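PDB 5UOF: alpha,alpha-trehalose-phosphate synthase (UDP-forming) from Burkholderia multivorans, which belongs to glycosyltransferase family 20 and has the GT-B architecture of two Rossmann-like domains facing each other. Local coordinates for residues M9-V19 / L40-N51; G31-A39 / L450-V458. All blocks are in the same frame, centred on the assembly; numbering follows the deposited sequence.

Contact 1: M9-V19 / L40-N51; sequences MSRLIVVSNRV and LQETGGVWFGWN. With EDO (1,2-ethanediol), chain Q.
The indole of Trp47 is held between two valines. Val14 CG1 sits over one face, 3.7 Å from the five-membered ring centroid, and Val19 CG2 lies over the opposite face, 3.9 Å from the same centroid; both are CH-pi contacts. Val14 points the same way as the indole, whereas Val19 runs counter to it. With CG1 anti to the backbone N (chi1 166°), Val14 sets that methyl on the ring and turns CG2 to Leu40 CD2, 3.8 Å away. On the other face of the sheet Ile13 CD1 packs on Val46 CB, and Val15 CG1 meets the edge of the Phe48 ring.

The rotation of the Trp47 indole is fixed at its rim, where NE1 donates to Ser16 OG (2.8 Å), which lies in the indole plane. Parallel strand bonds follow: Val46 N to Leu12 O, Val14 N to Val46 O, and Phe48 N to Val14 O. Farther out, Leu12 N donates to Thr43 OG1 (3.1 Å) at the helix end, closed by a Schellman motif at Gly44; the same hydroxyl is hydrogen-bonded to Ala39 O, one turn back. The Arg11 guanidinium lays one face on Val46 CG2 and forms a salt bridge with Asp134.

This is a right-handed beta-alpha-beta unit, strand 12-16, helix 32-43, strand 46-48; strand 135-139 flanks strand 12-16 on its other edge, and helix 109-127 packs against Ile13, Val15 and Phe48.

Contact 2: G31-A39 / L450-V458; sequences GLAVGVMDA and LSVWRDTFV. With EDO (1,2-ethanediol), chain K; EDO (1,2-ethanediol), chain Q.
The guanidinium of Arg454 has Asp38 CB over one face, 3.7 Å above its plane, and Ser451 CA of its own helix over the opposite one. At its edge NH1 donates to Gly35 O (3.1 Å) almost straight, at 170°. The acceptor lies in the guanidinium plane, but the donor stands well above the carbonyl plane, off the lone-pair direction. Extended as far as CD and then bent at chi3 (71°), the arginine runs over this same carbonyl before its head group turns back onto it.

The indole of Trp453 likewise presents an edge to Gly35, with CZ3 3.8 Å from Gly35 O. Its outer corner, CH2, meets Leu32 CD1 at 3.8 Å and also touches Val36 CG1. Leu450 CD2 rests on Gly35 CA and Val34 CG1. The bare glycine thus lets leucine, tryptophan and arginine all close on one turn of helix 32-43; the axes of the segments 32-39 and 450-458 approach to 9.2 Å and cross at -49°.

Charge gathers toward the outer side. Asp38 OD2 is 3.6 Å from Arg454 NH2, a salt bridge of charges alone because the oxygen lies well out of the guanidinium plane; a water links the two atoms, its bond to the arginine weak. Tyr238 OH gives NH2 a further partner. Two 1,2-ethanediol molecules border the contact, one hydrogen-bonded to Gly31 O and the other to Asp455 OD1.

The two helices pack side by side on one face of the sheet, helix 32-43 over strands 12-16 and 46-48 (Val36 on Val14), helix 450-472 over the neighbouring strands 135-139 and 159-162, where Trp453 meets Trp137 and, edge-to-face, Phe162.

In the fold
Helix 32-43 is common to both contacts, whose centres lie about 12 Å apart. Contact 1 joins this helix's end and the following strand to strand 12-16, close in sequence; contact 2 brings in a helix more than 400 residues later. They meet where Leu32 packs on Ser16 and Trp47, and Ala39 on Leu12. Strand pairing through backbone bonds dominates contact 1, apolar in its middle and partly exposed at its ends. The smaller contact 2 is mostly buried, yet relies on a buried arginine, with one direct hydrogen bond between its helices. One 1,2-ethanediol bridges the pair, hydrogen-bonded to Glu42 and Asp455.

Contact 1: M9-V19 / L40-N51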
loop_
_atom_site.group_PDB
_atom_site.type_symbol
_atom_site.label_atom_id
_atom_site.label_comp_id
_atom_site.label_asym_id
_atom_site.label_seq_id
_atom_site.Cartn_x
_atom_site.Cartn_y
_atom_site.Cartn_z
ATOM N N MET A 9 8.472 8.336 -43.149
ATOM C CA MET A 9 8.689 8.349 -41.713
ATOM C C MET A 9 9.081 6.953 -41.255
ATOM O O MET A 9 8.912 5.965 -41.976
ATOM C CB MET A 9 7.447 8.847 -40.960
ATOM C CG MET A 9 6.159 8.149 -41.340
ATOM S SD MET A 9 4.743 9.270 -41.309
ATOM C CE MET A 9 5.350 10.589 -40.256
ATOM N N SER A 10 9.637 6.887 -40.051
ATOM C CA SER A 10 10.081 5.615 -39.509
ATOM C C SER A 10 8.892 4.733 -39.149
ATOM O O SER A 10 7.811 5.215 -38.794
ATOM C CB SER A 10 10.951 5.852 -38.277
ATOM O OG SER A 10 12.025 6.722 -38.589
ATOM N N ARG A 11 9.100 3.422 -39.234
ATOM C CA ARG A 11 8.068 2.489 -38.807
ATOM C C ARG A 11 7.855 2.592 -37.307
ATOM O O ARG A 11 8.812 2.716 -36.537
ATOM C CB ARG A 11 8.446 1.052 -39.160
ATOM C CG ARG A 11 8.633 0.815 -40.650
ATOM C CD ARG A 11 8.803 -0.662 -40.925
ATOM N NE ARG A 11 9.893 -1.240 -40.141
ATOM C CZ ARG A 11 10.249 -2.519 -40.195
ATOM N NH1 ARG A 11 9.596 -3.355 -40.992
ATOM N NH2 ARG A 11 11.251 -2.965 -39.438
ATOM N N LEU A 12 6.589 2.554 -36.902
ATOM C CA LEU A 12 6.227 2.281 -35.522
ATOM C C LEU A 12 6.153 0.773 -35.334
ATOM O O LEU A 12 5.488 0.078 -36.109
ATOM C CB LEU A 12 4.888 2.927 -35.173
ATOM C CG LEU A 12 4.424 2.709 -33.729
ATOM C CD1 LEU A 12 5.388 3.368 -32.751
ATOM C CD2 LEU A 12 2.990 3.224 -33.548
ATOM N N ILE A 13 6.851 0.272 -34.321
ATOM C CA ILE A 13 6.816 -1.132 -33.944
ATOM C C ILE A 13 6.061 -1.201 -32.626
ATOM O O ILE A 13 6.576 -0.770 -31.592
ATOM C CB ILE A 13 8.230 -1.724 -33.805
ATOM C CG1 ILE A 13 9.104 -1.338 -35.012
ATOM C CG2 ILE A 13 8.181 -3.246 -33.571
ATOM C CD1 ILE A 13 8.647 -1.878 -36.355
ATOM N N VAL A 14 4.838 -1.712 -32.659
ATOM C CA VAL A 14 4.058 -1.926 -31.446
ATOM C C VAL A 14 4.353 -3.323 -30.921
ATOM O O VAL A 14 4.294 -4.304 -31.672
ATOM C CB VAL A 14 2.556 -1.743 -31.721
ATOM C CG1 VAL A 14 1.736 -2.297 -30.563
ATOM C CG2 VAL A 14 2.227 -0.268 -31.954
ATOM N N VAL A 15 4.672 -3.416 -29.632
ATOM C CA VAL A 15 4.920 -4.688 -28.961
ATOM C C VAL A 15 3.910 -4.802 -27.821
ATOM O O VAL A 15 3.891 -3.954 -26.916
ATOM C CB VAL A 15 6.360 -4.777 -28.432
ATOM C CG1 VAL A 15 6.584 -6.081 -27.676
ATOM C CG2 VAL A 15 7.363 -4.645 -29.576
ATOM N N SER A 16 3.061 -5.833 -27.865
ATOM C CA SER A 16 2.042 -5.999 -26.830
ATOM C C SER A 16 1.714 -7.476 -26.640
ATOM O O SER A 16 2.299 -8.355 -27.279
ATOM C CB SER A 16 0.773 -5.217 -27.172
ATOM O OG SER A 16 0.060 -5.834 -28.232
ATOM N N ASN A 17 0.730 -7.738 -25.772
ATOM C CA ASN A 17 0.432 -9.108 -25.354
ATOM C C ASN A 17 -0.124 -9.931 -26.504
ATOM O O ASN A 17 0.212 -11.112 -26.643
ATOM C CB ASN A 17 -0.579 -9.124 -24.202
ATOM C CG ASN A 17 -0.068 -8.450 -22.948
ATOM O OD1 ASN A 17 1.115 -8.513 -22.630
ATOM N ND2 ASN A 17 -0.972 -7.803 -22.223
ATOM N N ARG A 18 -0.974 -9.334 -27.336
ATOM C CA ARG A 18 -1.731 -10.116 -28.300
ATOM C C ARG A 18 -1.919 -9.326 -29.585
ATOM O O ARG A 18 -2.363 -8.173 -29.550
ATOM C CB ARG A 18 -3.096 -10.496 -27.715
ATOM C CG ARG A 18 -4.011 -11.195 -28.693
ATOM C CD ARG A 18 -3.554 -12.613 -28.944
ATOM N NE ARG A 18 -4.344 -13.237 -30.001
ATOM C CZ ARG A 18 -5.517 -13.824 -29.801
ATOM N NH1 ARG A 18 -6.039 -13.870 -28.581
ATOM N NH2 ARG A 18 -6.166 -14.371 -30.820
ATOM N N VAL A 19 -1.604 -9.949 -30.715
ATOM C CA VAL A 19 -1.962 -9.409 -32.019
ATOM C C VAL A 19 -3.211 -10.151 -32.473
ATOM O O VAL A 19 -3.169 -11.359 -32.733
ATOM C CB VAL A 19 -0.820 -9.561 -33.032
ATOM C CG1 VAL A 19 -1.196 -8.896 -34.336
ATOM C CG2 VAL A 19 0.474 -8.979 -32.479
ATOM N N LEU A 40 0.100 2.777 -36.808
ATOM C CA LEU A 40 0.695 1.686 -37.583
ATOM C C LEU A 40 0.429 1.861 -39.072
ATOM O O LEU A 40 1.329 1.673 -39.901
ATOM C CB LEU A 40 0.168 0.335 -37.104
ATOM C CG LEU A 40 0.641 -0.117 -35.717
ATOM C CD1 LEU A 40 -0.168 -1.314 -35.259
ATOM C CD2 LEU A 40 2.133 -0.450 -35.736
ATOM N N GLN A 41 -0.812 2.223 -39.429
ATOM C CA GLN A 41 -1.152 2.415 -40.838
ATOM C C GLN A 41 -0.359 3.566 -41.441
ATOM O O GLN A 41 0.140 3.469 -42.567
ATOM C CB GLN A 41 -2.649 2.677 -40.990
ATOM C CG GLN A 41 -3.548 1.478 -40.775
ATOM C CD GLN A 41 -5.018 1.877 -40.699
ATOM O OE1 GLN A 41 -5.912 1.028 -40.742
ATOM N NE2 GLN A 41 -5.272 3.179 -40.583
ATOM N N GLU A 42 -0.240 4.668 -40.702
ATOM C CA GLU A 42 0.427 5.859 -41.216
ATOM C C GLU A 42 1.912 5.611 -41.467
ATOM O O GLU A 42 2.472 6.112 -42.453
ATOM C CB GLU A 42 0.221 7.004 -40.229
ATOM C CG GLU A 42 0.980 8.272 -40.515
ATOM C CD GLU A 42 0.785 9.295 -39.411
ATOM O OE1 GLU A 42 -0.122 9.093 -38.574
ATOM O OE2 GLU A 42 1.534 10.294 -39.370
ATOM N N THR A 43 2.566 4.839 -40.591
ATOM C CA THR A 43 4.005 4.596 -40.671
ATOM C C THR A 43 4.372 3.299 -41.382
ATOM O O THR A 43 5.563 2.998 -41.492
ATOM C CB THR A 43 4.625 4.582 -39.266
ATOM O OG1 THR A 43 4.146 3.440 -38.540
ATOM C CG2 THR A 43 4.265 5.854 -38.509
ATOM N N GLY A 44 3.398 2.521 -41.849
ATOM C CA GLY A 44 3.708 1.228 -42.432
ATOM C C GLY A 44 4.441 0.334 -41.450
ATOM O O GLY A 44 5.450 -0.299 -41.787
ATOM N N GLY A 45 3.940 0.289 -40.218
ATOM C CA GLY A 45 4.655 -0.322 -39.117
ATOM C C GLY A 45 4.377 -1.803 -38.945
ATOM O O GLY A 45 3.814 -2.478 -39.808
ATOM N N VAL A 46 4.806 -2.312 -37.790
ATOM C CA VAL A 46 4.714 -3.722 -37.437
ATOM C C VAL A 46 4.107 -3.821 -36.042
ATOM O O VAL A 46 4.496 -3.074 -35.139
ATOM C CB VAL A 46 6.095 -4.409 -37.473
ATOM C CG1 VAL A 46 5.972 -5.906 -37.208
ATOM C CG2 VAL A 46 6.791 -4.150 -38.809
ATOM N N TRP A 47 3.148 -4.724 -35.875
ATOM C CA TRP A 47 2.622 -5.104 -34.570
ATOM C C TRP A 47 3.152 -6.499 -34.274
ATOM O O TRP A 47 2.888 -7.440 -35.033
ATOM C CB TRP A 47 1.093 -5.076 -34.559
ATOM C CG TRP A 47 0.449 -5.130 -33.190
ATOM C CD1 TRP A 47 1.034 -5.462 -32.004
ATOM C CD2 TRP A 47 -0.920 -4.837 -32.897
ATOM N NE1 TRP A 47 0.105 -5.393 -30.985
ATOM C CE2 TRP A 47 -1.100 -5.008 -31.513
ATOM C CE3 TRP A 47 -2.013 -4.440 -33.679
ATOM C CZ2 TRP A 47 -2.329 -4.797 -30.891
ATOM C CZ3 TRP A 47 -3.231 -4.230 -33.061
ATOM C CH2 TRP A 47 -3.378 -4.413 -31.679
ATOM N N PHE A 48 3.938 -6.608 -33.209
ATOM C CA PHE A 48 4.607 -7.835 -32.815
ATOM C C PHE A 48 4.021 -8.337 -31.507
ATOM O O PHE A 48 3.796 -7.553 -30.582
ATOM C CB PHE A 48 6.119 -7.593 -32.673
ATOM C CG PHE A 48 6.869 -8.735 -32.054
ATOM C CD1 PHE A 48 7.355 -9.776 -32.844
ATOM C CD2 PHE A 48 7.131 -8.754 -30.694
ATOM C CE1 PHE A 48 8.058 -10.821 -32.271
ATOM C CE2 PHE A 48 7.837 -9.797 -30.119
ATOM C CZ PHE A 48 8.297 -10.832 -30.907
ATOM N N GLY A 49 3.773 -9.641 -31.435
ATOM C CA GLY A 49 3.279 -10.231 -30.208
ATOM C C GLY A 49 2.734 -11.628 -30.442
ATOM O O GLY A 49 2.922 -12.225 -31.505
ATOM N N TRP A 50 2.038 -12.123 -29.419
ATOM C CA TRP A 50 1.463 -13.464 -29.425
ATOM C C TRP A 50 0.308 -13.568 -30.413
ATOM O O TRP A 50 -0.490 -12.636 -30.560
ATOM C CB TRP A 50 0.958 -13.794 -28.021
ATOM C CG TRP A 50 0.465 -15.191 -27.821
ATOM C CD1 TRP A 50 0.936 -16.323 -28.412
ATOM C CD2 TRP A 50 -0.586 -15.602 -26.939
ATOM N NE1 TRP A 50 0.239 -17.419 -27.955
ATOM C CE2 TRP A 50 -0.699 -17.001 -27.047
ATOM C CE3 TRP A 50 -1.446 -14.917 -26.068
ATOM C CZ2 TRP A 50 -1.640 -17.735 -26.320
ATOM C CZ3 TRP A 50 -2.380 -15.647 -25.345
ATOM C CH2 TRP A 50 -2.471 -17.040 -25.480
ATOM N N ASN A 51 0.197 -14.725 -31.069
ATOM C CA ASN A 51 -0.932 -14.996 -31.952
ATOM C C ASN A 51 -2.099 -15.676 -31.236
ATOM O O ASN A 51 -3.077 -16.052 -31.893
ATOM C CB ASN A 51 -0.488 -15.841 -33.161
ATOM C CG ASN A 51 0.155 -17.167 -32.763
ATOM O OD1 ASN A 51 0.124 -17.568 -31.602
ATOM N ND2 ASN A 51 0.740 -17.855 -33.740
HETATM C C1 EDO Q . 0.992 9.915 -35.597
HETATM O O1 EDO Q . 0.713 10.969 -34.668
HETATM C C2 EDO Q . 0.107 8.713 -35.304
HETATM O O2 EDO Q . -1.147 8.805 -36.000
HETATM O O HOH W 1 7.513 3.666 -42.835
HETATM O O HOH W 2 3.123 -10.894 -26.474
#

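Contact 2: G31-A39 / L450-V458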
loop_
_atom_site.group_PDB
_atom_site.type_symbol
_atom_site.label_atom_id
_atom_site.label_comp_id
_atom_site.label_asym_id
_atom_site.label_seq_id
_atom_site.Cartn_x
_atom_site.Cartn_y
_atom_site.Cartn_z
ATOM N N GLY A 31 -10.163 -1.575 -27.194
ATOM C CA GLY A 31 -8.971 -2.389 -27.310
ATOM C C GLY A 31 -7.763 -1.571 -27.736
ATOM O O GLY A 31 -7.856 -0.403 -28.116
ATOM N N LEU A 32 -6.601 -2.222 -27.663
ATOM C CA LEU A 32 -5.369 -1.543 -28.040
ATOM C C LEU A 32 -5.345 -1.227 -29.528
ATOM O O LEU A 32 -4.765 -0.215 -29.938
ATOM C CB LEU A 32 -4.160 -2.396 -27.649
ATOM C CG LEU A 32 -2.783 -1.770 -27.875
ATOM C CD1 LEU A 32 -2.565 -0.572 -26.966
ATOM C CD2 LEU A 32 -1.686 -2.799 -27.655
ATOM N N ALA A 33 -5.997 -2.061 -30.342
ATOM C CA ALA A 33 -5.968 -1.876 -31.789
ATOM C C ALA A 33 -6.488 -0.497 -32.184
ATOM O O ALA A 33 -5.888 0.184 -33.023
ATOM C CB ALA A 33 -6.782 -2.977 -32.474
ATOM N N VAL A 34 -7.609 -0.066 -31.599
ATOM C CA VAL A 34 -8.139 1.239 -31.984
ATOM C C VAL A 34 -7.200 2.349 -31.518
ATOM O O VAL A 34 -7.102 3.403 -32.165
ATOM C CB VAL A 34 -9.577 1.426 -31.458
ATOM C CG1 VAL A 34 -9.603 1.431 -29.951
ATOM C CG2 VAL A 34 -10.188 2.707 -32.002
ATOM N N GLY A 35 -6.455 2.118 -30.433
ATOM C CA GLY A 35 -5.498 3.112 -29.978
ATOM C C GLY A 35 -4.294 3.286 -30.887
ATOM O O GLY A 35 -3.787 4.400 -31.034
ATOM N N VAL A 36 -3.822 2.213 -31.516
ATOM C CA VAL A 36 -2.557 2.278 -32.247
ATOM C C VAL A 36 -2.691 2.108 -33.748
ATOM O O VAL A 36 -1.690 2.299 -34.459
ATOM C CB VAL A 36 -1.544 1.246 -31.716
ATOM C CG1 VAL A 36 -1.271 1.469 -30.221
ATOM C CG2 VAL A 36 -2.034 -0.164 -32.007
ATOM N N MET A 37 -3.857 1.726 -34.266
ATOM C CA MET A 37 -3.883 1.300 -35.666
ATOM C C MET A 37 -3.589 2.460 -36.610
ATOM O O MET A 37 -2.870 2.285 -37.607
ATOM C CB MET A 37 -5.218 0.642 -36.004
ATOM C CG MET A 37 -5.246 -0.015 -37.380
ATOM S SD MET A 37 -3.927 -1.231 -37.624
ATOM C CE MET A 37 -4.338 -2.471 -36.398
ATOM N N ASP A 38 -4.117 3.654 -36.312
ATOM C CA ASP A 38 -3.860 4.807 -37.172
ATOM C C ASP A 38 -2.367 5.087 -37.298
ATOM O O ASP A 38 -1.887 5.461 -38.376
ATOM C CB ASP A 38 -4.584 6.042 -36.641
ATOM C CG ASP A 38 -6.038 6.105 -37.075
ATOM O OD1 ASP A 38 -6.502 5.166 -37.758
ATOM O OD2 ASP A 38 -6.717 7.099 -36.736
ATOM N N ALA A 39 -1.618 4.922 -36.201
ATOM C CA ALA A 39 -0.176 5.143 -36.243
ATOM C C ALA A 39 0.535 4.025 -36.996
ATOM O O ALA A 39 1.490 4.277 -37.742
ATOM C CB ALA A 39 0.375 5.273 -34.824
ATOM N N LEU A 450 -8.859 9.687 -27.532
ATOM C CA LEU A 450 -7.860 8.631 -27.682
ATOM C C LEU A 450 -6.715 9.042 -28.607
ATOM O O LEU A 450 -5.590 8.538 -28.464
ATOM C CB LEU A 450 -8.537 7.358 -28.192
ATOM C CG LEU A 450 -7.685 6.100 -28.392
ATOM C CD1 LEU A 450 -6.887 5.776 -27.121
ATOM C CD2 LEU A 450 -8.597 4.922 -28.735
ATOM N N SER A 451 -6.970 9.953 -29.558
ATOM C CA SER A 451 -5.894 10.370 -30.448
ATOM C C SER A 451 -4.816 11.158 -29.715
ATOM O O SER A 451 -3.670 11.193 -30.178
ATOM C CB SER A 451 -6.447 11.201 -31.611
ATOM O OG SER A 451 -6.730 12.525 -31.201
ATOM N N VAL A 452 -5.143 11.779 -28.577
ATOM C CA VAL A 452 -4.133 12.522 -27.829
ATOM C C VAL A 452 -3.079 11.568 -27.271
ATOM O O VAL A 452 -1.877 11.817 -27.392
ATOM C CB VAL A 452 -4.791 13.369 -26.725
ATOM C CG1 VAL A 452 -3.728 14.118 -25.912
ATOM C CG2 VAL A 452 -5.789 14.352 -27.360
ATOM N N TRP A 453 -3.514 10.458 -26.671
ATOM C CA TRP A 453 -2.578 9.433 -26.204
ATOM C C TRP A 453 -1.661 8.978 -27.326
ATOM O O TRP A 453 -0.430 9.001 -27.203
ATOM C CB TRP A 453 -3.372 8.250 -25.645
ATOM C CG TRP A 453 -2.589 7.048 -25.208
ATOM C CD1 TRP A 453 -1.858 6.911 -24.059
ATOM C CD2 TRP A 453 -2.529 5.779 -25.875
ATOM N NE1 TRP A 453 -1.317 5.645 -23.991
ATOM C CE2 TRP A 453 -1.736 4.925 -25.079
ATOM C CE3 TRP A 453 -3.071 5.282 -27.066
ATOM C CZ2 TRP A 453 -1.463 3.611 -25.440
ATOM C CZ3 TRP A 453 -2.805 3.976 -27.418
ATOM C CH2 TRP A 453 -2.002 3.155 -26.613
ATOM N N ARG A 454 -2.257 8.565 -28.440
ATOM C CA ARG A 454 -1.479 8.053 -29.555
ATOM C C ARG A 454 -0.521 9.110 -30.093
ATOM O O ARG A 454 0.685 8.864 -30.243
ATOM C CB ARG A 454 -2.434 7.575 -30.645
ATOM C CG ARG A 454 -1.762 7.363 -31.969
ATOM C CD ARG A 454 -2.723 6.757 -32.980
ATOM N NE ARG A 454 -3.747 7.689 -33.429
ATOM C CZ ARG A 454 -5.034 7.599 -33.110
ATOM N NH1 ARG A 454 -5.470 6.618 -32.327
ATOM N NH2 ARG A 454 -5.887 8.495 -33.577
ATOM N N ASP A 455 -1.044 10.302 -30.384
ATOM C CA ASP A 455 -0.259 11.314 -31.084
ATOM C C ASP A 455 0.859 11.868 -30.211
ATOM O O ASP A 455 1.974 12.090 -30.702
ATOM C CB ASP A 455 -1.164 12.450 -31.555
ATOM C CG ASP A 455 -2.043 12.049 -32.722
ATOM O OD1 ASP A 455 -1.710 11.066 -33.422
ATOM O OD2 ASP A 455 -3.068 12.722 -32.934
ATOM N N THR A 456 0.590 12.110 -28.920
ATOM C CA THR A 456 1.620 12.694 -28.066
ATOM C C THR A 456 2.711 11.679 -27.746
ATOM O O THR A 456 3.894 12.029 -27.684
ATOM C CB THR A 456 0.997 13.253 -26.785
ATOM O OG1 THR A 456 0.303 12.213 -26.097
ATOM C CG2 THR A 456 0.001 14.361 -27.126
ATOM N N PHE A 457 2.338 10.409 -27.551
ATOM C CA PHE A 457 3.369 9.417 -27.264
ATOM C C PHE A 457 4.256 9.204 -28.484
ATOM O O PHE A 457 5.488 9.210 -28.377
ATOM C CB PHE A 457 2.756 8.094 -26.800
ATOM C CG PHE A 457 3.750 7.188 -26.120
ATOM C CD1 PHE A 457 4.658 6.442 -26.857
ATOM C CD2 PHE A 457 3.795 7.104 -24.738
ATOM C CE1 PHE A 457 5.588 5.622 -26.230
ATOM C CE2 PHE A 457 4.715 6.287 -24.100
ATOM C CZ PHE A 457 5.621 5.541 -24.848
ATOM N N VAL A 458 3.648 9.057 -29.664
ATOM C CA VAL A 458 4.444 8.870 -30.878
ATOM C C VAL A 458 5.326 10.090 -31.132
ATOM O O VAL A 458 6.484 9.960 -31.545
ATOM C CB VAL A 458 3.526 8.561 -32.075
ATOM C CG1 VAL A 458 4.319 8.624 -33.389
ATOM C CG2 VAL A 458 2.883 7.191 -31.901
HETATM C C1 EDO K . -6.445 1.891 -26.397
HETATM O O1 EDO K . -7.762 1.637 -25.897
HETATM C C2 EDO K . -5.426 1.373 -25.390
HETATM O O2 EDO K . -5.861 0.112 -24.859
HETATM C C1 EDO Q . 0.992 9.915 -35.597
HETATM O O1 EDO Q . 0.713 10.969 -34.668
HETATM C C2 EDO Q . 0.107 8.713 -35.304
HETATM O O2 EDO Q . -1.147 8.805 -36.000
HETATM O O HOH W 3 -6.776 10.154 -35.817
#